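Local structure of sulfite dehydrogenase (Paracoccus pantotrophus, 2XTS) at residues A[168-173]-A[237-242]. The protein probably oxidises protein-bound sulfane sulfur at a molybdenum cofactor and passes the electrons on to a heme c cytochrome subunit. Numbering follows the deposited sequence. Where two conformers were deposited one is given.
Sequences WLYAEG and VESREE. With HEC (heme c), chain K.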
loop_
_atom_site.group_PDB
_atom_site.type_symbol
_atom_site.label_atom_id
_atom_site.label_comp_id
_atom_site.label_asym_id
_atom_site.label_seq_id
_atom_site.Cartn_x
_atom_site.Cartn_y
_atom_site.Cartn_z
ATOM N N TRP A 168 15.153 -8.425 -29.905
ATOM C CA TRP A 168 14.260 -7.389 -29.387
ATOM C C TRP A 168 12.918 -7.992 -29.071
ATOM O O TRP A 168 12.444 -8.882 -29.774
ATOM C CB TRP A 168 14.087 -6.259 -30.415
ATOM C CG TRP A 168 15.275 -5.423 -30.664
ATOM C CD1 TRP A 168 16.298 -5.695 -31.510
ATOM C CD2 TRP A 168 15.570 -4.166 -30.052
ATOM N NE1 TRP A 168 17.211 -4.670 -31.470
ATOM C CE2 TRP A 168 16.777 -3.714 -30.594
ATOM C CE3 TRP A 168 14.906 -3.360 -29.123
ATOM C CZ2 TRP A 168 17.353 -2.492 -30.234
ATOM C CZ3 TRP A 168 15.476 -2.124 -28.762
ATOM C CH2 TRP A 168 16.691 -1.717 -29.310
ATOM N N LEU A 169 12.295 -7.458 -28.023
ATOM C CA LEU A 169 10.927 -7.788 -27.665
ATOM C C LEU A 169 10.098 -6.534 -27.806
ATOM O O LEU A 169 10.477 -5.453 -27.326
ATOM C CB LEU A 169 10.849 -8.324 -26.234
ATOM C CG LEU A 169 9.465 -8.662 -25.662
ATOM C CD1 LEU A 169 9.587 -9.740 -24.607
ATOM C CD2 LEU A 169 8.805 -7.422 -25.058
ATOM N N TYR A 170 8.971 -6.679 -28.488
ATOM C CA TYR A 170 7.999 -5.611 -28.638
ATOM C C TYR A 170 6.785 -5.953 -27.800
ATOM O O TYR A 170 6.202 -7.024 -27.973
ATOM C CB TYR A 170 7.612 -5.510 -30.096
ATOM C CG TYR A 170 6.559 -4.474 -30.419
ATOM C CD1 TYR A 170 6.866 -3.106 -30.468
ATOM C CD2 TYR A 170 5.269 -4.867 -30.765
ATOM C CE1 TYR A 170 5.886 -2.174 -30.821
ATOM C CE2 TYR A 170 4.293 -3.957 -31.086
ATOM C CZ TYR A 170 4.607 -2.618 -31.144
ATOM O OH TYR A 170 3.633 -1.696 -31.476
ATOM N N ALA A 171 6.393 -5.046 -26.903
ATOM C CA ALA A 171 5.232 -5.288 -26.040
ATOM C C ALA A 171 4.145 -4.313 -26.407
ATOM O O ALA A 171 4.410 -3.118 -26.544
ATOM C CB ALA A 171 5.566 -5.128 -24.556
ATOM N N GLU A 172 2.920 -4.811 -26.559
ATOM C CA GLU A 172 1.790 -3.913 -26.808
ATOM C C GLU A 172 0.611 -4.255 -25.939
ATOM O O GLU A 172 0.430 -5.389 -25.470
ATOM C CB GLU A 172 1.349 -3.846 -28.277
ATOM C CG GLU A 172 0.889 -5.148 -28.801
ATOM C CD GLU A 172 -0.090 -5.138 -30.016
ATOM O OE1 GLU A 172 -0.389 -6.257 -30.456
ATOM O OE2 GLU A 172 -0.575 -4.096 -30.528
ATOM N N GLY A 173 -0.159 -3.209 -25.696
ATOM C CA GLY A 173 -1.328 -3.267 -24.856
ATOM C C GLY A 173 -2.608 -3.621 -25.585
ATOM O O GLY A 173 -2.688 -3.543 -26.807
ATOM N N VAL A 237 11.182 -2.167 -33.359
ATOM C CA VAL A 237 10.084 -1.823 -34.233
ATOM C C VAL A 237 10.127 -0.338 -34.655
ATOM O O VAL A 237 9.762 0.006 -35.767
ATOM C CB VAL A 237 8.737 -2.177 -33.556
ATOM C CG1 VAL A 237 7.561 -1.643 -34.356
ATOM C CG2 VAL A 237 8.665 -3.691 -33.319
ATOM N N GLU A 238 10.596 0.521 -33.749
ATOM C CA GLU A 238 10.607 1.985 -33.950
ATOM C C GLU A 238 9.175 2.473 -34.131
ATOM O O GLU A 238 8.783 3.111 -35.119
ATOM C CB GLU A 238 11.541 2.427 -35.073
ATOM C CG GLU A 238 12.948 1.862 -34.933
ATOM C CD GLU A 238 13.810 2.543 -33.893
ATOM O OE1 GLU A 238 13.310 2.938 -32.820
ATOM O OE2 GLU A 238 15.016 2.660 -34.168
ATOM N N SER A 239 8.385 2.123 -33.138
ATOM C CA SER A 239 7.002 2.504 -33.054
ATOM C C SER A 239 6.802 3.982 -32.711
ATOM O O SER A 239 7.750 4.703 -32.399
ATOM C CB SER A 239 6.349 1.650 -31.994
ATOM O OG SER A 239 6.947 1.980 -30.749
ATOM N N ARG A 240 5.562 4.438 -32.772
ATOM C CA ARG A 240 5.250 5.852 -32.524
ATOM C C ARG A 240 5.782 6.332 -31.175
ATOM O O ARG A 240 6.312 7.448 -31.065
ATOM C CB ARG A 240 3.738 6.068 -32.668
ATOM C CG ARG A 240 3.261 7.513 -32.627
ATOM C CD ARG A 240 2.897 8.018 -31.260
ATOM N NE ARG A 240 2.339 9.345 -31.370
ATOM C CZ ARG A 240 1.572 9.936 -30.459
ATOM N NH1 ARG A 240 1.274 9.329 -29.324
ATOM N NH2 ARG A 240 1.104 11.144 -30.688
ATOM N N GLU A 241 5.624 5.481 -30.168
ATOM C CA GLU A 241 6.044 5.828 -28.821
ATOM C C GLU A 241 7.541 5.702 -28.550
ATOM O O GLU A 241 7.976 5.792 -27.407
ATOM C CB GLU A 241 5.220 5.100 -27.752
ATOM C CG GLU A 241 3.702 5.416 -27.831
ATOM C CD GLU A 241 3.290 6.888 -27.721
ATOM O OE1 GLU A 241 4.101 7.734 -27.346
ATOM O OE2 GLU A 241 2.116 7.204 -28.029
ATOM N N GLU A 242 8.332 5.517 -29.603
ATOM C CA GLU A 242 9.771 5.587 -29.464
ATOM C C GLU A 242 10.435 6.309 -30.613
ATOM O O GLU A 242 11.651 6.292 -30.722
ATOM C CB GLU A 242 10.364 4.207 -29.200
ATOM C CG GLU A 242 10.175 3.224 -30.325
ATOM C CD GLU A 242 10.192 1.747 -29.908
ATOM O OE1 GLU A 242 10.249 1.450 -28.689
ATOM O OE2 GLU A 242 10.104 0.900 -30.839
HETATM FE FE HEC K . -5.129 11.227 -35.110
HETATM C CHA HEC K . -2.300 11.377 -33.238
HETATM C CHB HEC K . -3.284 10.208 -37.789
HETATM C CHC HEC K . -7.962 10.750 -36.842
HETATM C CHD HEC K . -6.858 12.828 -32.700
HETATM N NA HEC K . -3.177 10.864 -35.450
HETATM C C1A HEC K . -2.157 11.047 -34.547
HETATM C C2A HEC K . -0.889 10.798 -35.195
HETATM C C3A HEC K . -1.173 10.473 -36.465
HETATM C C4A HEC K . -2.608 10.509 -36.634
HETATM C CMA HEC K . -0.197 10.097 -37.601
HETATM C CAA HEC K . 0.497 10.907 -34.509
HETATM C CBA HEC K . 0.979 12.357 -34.459
HETATM C CGA HEC K . 2.360 12.494 -33.887
HETATM O O1A HEC K . 2.743 11.720 -33.008
HETATM O O2A HEC K . 3.059 13.396 -34.405
HETATM N NB HEC K . -5.554 10.564 -36.920
HETATM C C1B HEC K . -4.658 10.161 -37.906
HETATM C C2B HEC K . -5.398 9.561 -38.995
HETATM C C3B HEC K . -6.704 9.740 -38.750
HETATM C C4B HEC K . -6.817 10.338 -37.443
HETATM C CMB HEC K . -4.722 9.074 -40.292
HETATM C CAB HEC K . -7.890 9.284 -39.586
HETATM C CBB HEC K . -7.753 7.771 -39.918
HETATM N NC HEC K . -7.067 11.716 -34.805
HETATM C C1C HEC K . -8.083 11.461 -35.675
HETATM C C2C HEC K . -9.305 11.998 -35.132
HETATM C C3C HEC K . -8.996 12.577 -33.964
HETATM C C4C HEC K . -7.576 12.445 -33.781
HETATM C CMC HEC K . -10.691 11.876 -35.801
HETATM C CAC HEC K . -9.839 13.369 -32.965
HETATM C CBC HEC K . -11.176 12.875 -32.545
HETATM N ND HEC K . -4.657 11.953 -33.298
HETATM C C1D HEC K . -5.569 12.475 -32.401
HETATM C C2D HEC K . -4.951 12.683 -31.118
HETATM C C3D HEC K . -3.563 12.209 -31.278
HETATM C C4D HEC K . -3.443 11.796 -32.642
HETATM C CMD HEC K . -5.556 13.172 -29.809
HETATM C CAD HEC K . -2.513 12.191 -30.182
HETATM C CBD HEC K . -2.586 10.855 -29.446
HETATM C CGD HEC K . -1.539 10.711 -28.379
HETATM O O1D HEC K . -0.596 11.541 -28.309
HETATM O O2D HEC K . -1.598 9.696 -27.659
#
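At the heme-binding side of the molybdopterin-binding domain, Tyr170 of strand 168-173 meets Val237 and Ser239 of the loop that follows strand 227-233. The contact is small, buried and apolar. With CG anti to its backbone N (chi1 178°), Tyr170 reaches from the strand to the loop, and its side chain crosses that of Val237 at about a right angle. Tyr170 CD1 lies 3.4 Å from Val237 CG2, and Tyr170 CE1 lies 3.9 Å from Val237 CG1. Ser239 CB stands at the ring edge, 4.0 Å from Tyr170 CE1. The Ser239 hydroxyl is hydrogen-bonded to the Gly180 carbonyl. The loop is tied back on itself: Ser239 N donates to Glu242 OE2 (3.1 Å), on the anti side of the carboxylate and tilted well out of its plane.

Farther along, the Arg240 guanidinium grips both heme propionates. Arg240 NE and NH2 each hydrogen-bond heme O1A at 2.9 Å, and Arg240 NH2 also bonds heme O1D at 3.0 Å. Glu241 OE2 accepts from Arg240 NH1 at 2.6 Å, close to the guanidinium plane; the N-H comes from the syn side, tilted out of the carboxylate plane. This salt bridge helps fix the group's rotation. A leucine in place of Arg240 would probably leave both propionates without this positive partner and Glu241 without its salt bridge. Tyr92 of the cytochrome chain packs on Arg240. Arginine pairing with heme propionates is a common feature of heme sites, and here it joins the molybdenum subunit to the heme c of its cytochrome partner.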